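Local coordinates for prepilin-like protein (Thermus thermophilus, PDB 6QVF) that is a type IV pilin linked to natural competence and probably serves as a DNA receptor at the pilus tip, at residues V19-R24 against E95-I100. Numbering follows the deposited sequence.
Sequences VQVLER and ETIFGI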
loop_
_atom_site.group_PDB
_atom_site.type_symbol
_atom_site.label_atom_id
_atom_site.label_comp_id
_atom_site.label_asym_id
_atom_site.label_seq_id
_atom_site.Cartn_x
_atom_site.Cartn_y
_atom_site.Cartn_z
ATOM N N VAL B 19 6.643 9.227 3.638
ATOM C CA VAL B 19 5.548 9.404 4.590
ATOM C C VAL B 19 4.934 10.802 4.421
ATOM O O VAL B 19 3.693 10.964 4.488
ATOM C CB VAL B 19 6.028 9.161 6.040
ATOM C CG1 VAL B 19 5.042 9.714 7.059
ATOM C CG2 VAL B 19 6.204 7.671 6.264
ATOM N N GLN B 20 5.793 11.826 4.327
ATOM C CA GLN B 20 5.356 13.230 4.284
ATOM C C GLN B 20 4.417 13.431 3.079
ATOM O O GLN B 20 3.343 14.041 3.163
ATOM C CB GLN B 20 6.597 14.121 4.177
ATOM C CG GLN B 20 6.291 15.595 4.202
ATOM C CD GLN B 20 7.515 16.460 3.999
ATOM O OE1 GLN B 20 7.485 17.347 3.166
ATOM N NE2 GLN B 20 8.583 16.216 4.760
ATOM N N VAL B 21 4.823 12.913 1.932
ATOM C CA VAL B 21 4.042 13.050 0.705
ATOM C C VAL B 21 2.757 12.216 0.792
ATOM O O VAL B 21 1.673 12.670 0.428
ATOM C CB VAL B 21 4.885 12.657 -0.521
ATOM C CG1 VAL B 21 4.048 12.675 -1.793
ATOM C CG2 VAL B 21 6.107 13.564 -0.628
ATOM N N LEU B 22 2.843 10.986 1.298
ATOM C CA LEU B 22 1.672 10.158 1.463
ATOM C C LEU B 22 0.645 10.833 2.372
ATOM O O LEU B 22 -0.560 10.828 2.053
ATOM C CB LEU B 22 2.070 8.799 2.046
ATOM C CG LEU B 22 0.921 7.810 2.213
ATOM C CD1 LEU B 22 0.377 7.409 0.868
ATOM C CD2 LEU B 22 1.361 6.580 3.000
ATOM N N GLU B 23 1.112 11.479 3.448
ATOM C CA GLU B 23 0.198 12.163 4.400
ATOM C C GLU B 23 -0.476 13.337 3.684
ATOM O O GLU B 23 -1.710 13.544 3.811
ATOM C CB GLU B 23 0.995 12.670 5.610
ATOM C CG GLU B 23 1.355 11.602 6.623
ATOM C CD GLU B 23 2.274 12.009 7.768
ATOM O OE1 GLU B 23 3.033 13.027 7.646
ATOM O OE2 GLU B 23 2.206 11.301 8.794
ATOM N N ARG B 24 0.291 14.111 2.928
ATOM C CA ARG B 24 -0.269 15.324 2.323
ATOM C C ARG B 24 -1.280 14.944 1.239
ATOM O O ARG B 24 -2.378 15.526 1.181
ATOM C CB ARG B 24 0.809 16.232 1.761
ATOM C CG ARG B 24 1.365 17.160 2.836
ATOM C CD ARG B 24 2.129 18.339 2.282
ATOM N NE ARG B 24 3.254 17.885 1.481
ATOM C CZ ARG B 24 4.420 17.552 1.986
ATOM N NH1 ARG B 24 4.643 17.717 3.286
ATOM N NH2 ARG B 24 5.329 17.020 1.191
ATOM N N GLU B 95 7.290 15.013 -6.037
ATOM C CA GLU B 95 7.709 16.039 -5.088
ATOM C C GLU B 95 9.158 15.743 -4.691
ATOM O O GLU B 95 9.527 14.609 -4.457
ATOM C CB GLU B 95 6.840 16.054 -3.829
ATOM C CG GLU B 95 5.398 16.465 -3.999
ATOM C CD GLU B 95 4.657 16.625 -2.671
ATOM O OE1 GLU B 95 5.296 17.055 -1.695
ATOM O OE2 GLU B 95 3.431 16.306 -2.616
ATOM N N THR B 96 9.973 16.769 -4.535
ATOM C CA THR B 96 11.338 16.543 -4.013
ATOM C C THR B 96 11.434 17.094 -2.590
ATOM O O THR B 96 11.200 18.267 -2.369
ATOM C CB THR B 96 12.392 17.177 -4.921
ATOM O OG1 THR B 96 12.182 16.605 -6.218
ATOM C CG2 THR B 96 13.804 16.934 -4.434
ATOM N N ILE B 97 11.780 16.206 -1.661
ATOM C CA ILE B 97 11.837 16.412 -0.217
ATOM C C ILE B 97 13.292 16.205 0.207
ATOM O O ILE B 97 13.821 15.095 0.111
ATOM C CB ILE B 97 10.924 15.413 0.523
ATOM C CG1 ILE B 97 9.493 15.401 -0.028
ATOM C CG2 ILE B 97 10.959 15.640 2.034
ATOM C CD1 ILE B 97 8.796 16.725 -0.016
ATOM N N PHE B 98 13.947 17.294 0.588
ATOM C CA PHE B 98 15.381 17.274 0.989
ATOM C C PHE B 98 16.208 16.463 -0.017
ATOM O O PHE B 98 17.003 15.588 0.369
ATOM C CB PHE B 98 15.527 16.709 2.404
ATOM C CG PHE B 98 14.806 17.514 3.457
ATOM C CD1 PHE B 98 15.082 18.868 3.611
ATOM C CD2 PHE B 98 13.820 16.946 4.255
ATOM C CE1 PHE B 98 14.427 19.615 4.576
ATOM C CE2 PHE B 98 13.159 17.706 5.213
ATOM C CZ PHE B 98 13.459 19.041 5.365
ATOM N N GLY B 99 16.008 16.766 -1.301
ATOM C CA GLY B 99 16.769 16.213 -2.386
ATOM C C GLY B 99 16.338 14.818 -2.771
ATOM O O GLY B 99 16.985 14.222 -3.609
ATOM N N ILE B 100 15.228 14.327 -2.191
ATOM C CA ILE B 100 14.739 12.991 -2.479
ATOM C C ILE B 100 13.461 13.111 -3.298
ATOM O O ILE B 100 12.450 13.594 -2.804
ATOM C CB ILE B 100 14.498 12.177 -1.202
ATOM C CG1 ILE B 100 15.760 12.044 -0.352
ATOM C CG2 ILE B 100 13.915 10.806 -1.563
ATOM C CD1 ILE B 100 15.473 11.675 1.083
HETATM O O HOH W 1 1.939 17.877 -0.818
#
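Arg-24 NH2 donates to Glu-95 OE1 at 2.9 Å in a salt bridge, and the N-H...O angle of 158° shows a fairly straight bond. The donor reaches OE1 on the syn side of a carboxylate turned 36° from the guanidinium plane. The bend at chi3 (-59°) folds the arginine back along its own helix, where Arg-24 NH2 also bonds Gln-20 OE1 at 2.9 Å, through a more bent hydrogen bond. A water bridges the pair, accepting from Arg-24 NE (2.6 Å) and donating to Glu-95 OE2 (2.8 Å); OE2 is also salt-bridged to Arg-25, giving both carboxylate oxygens polar partners. This polar edge belongs to the type IV pilin fold, in which the long helix 2-30 packs on an antiparallel sheet; strand 92-97 is an outer strand, running obliquely to the helix, closer to antiparallel than parallel. Beneath the carboxylate, Val-21 CG2 lies 3.9 Å from Ile-97 CG1, and the valine continues inward onto Val-102, Trp-104 and Val-122. Ile-97 CD1 lies at the guanidinium edge, 3.7 Å from Arg-24 NH2, while Ile-97 CG2 sits 3.7 Å from Gln-20 NE2. With an alanine in place of Glu-95, Arg-24 and Arg-25 would probably lose the carboxylate they share, the water its acceptor, and the Val-21 methyls their contact with that group. Past Ile-97 the chain reverses through a type I' turn into strand 100-108.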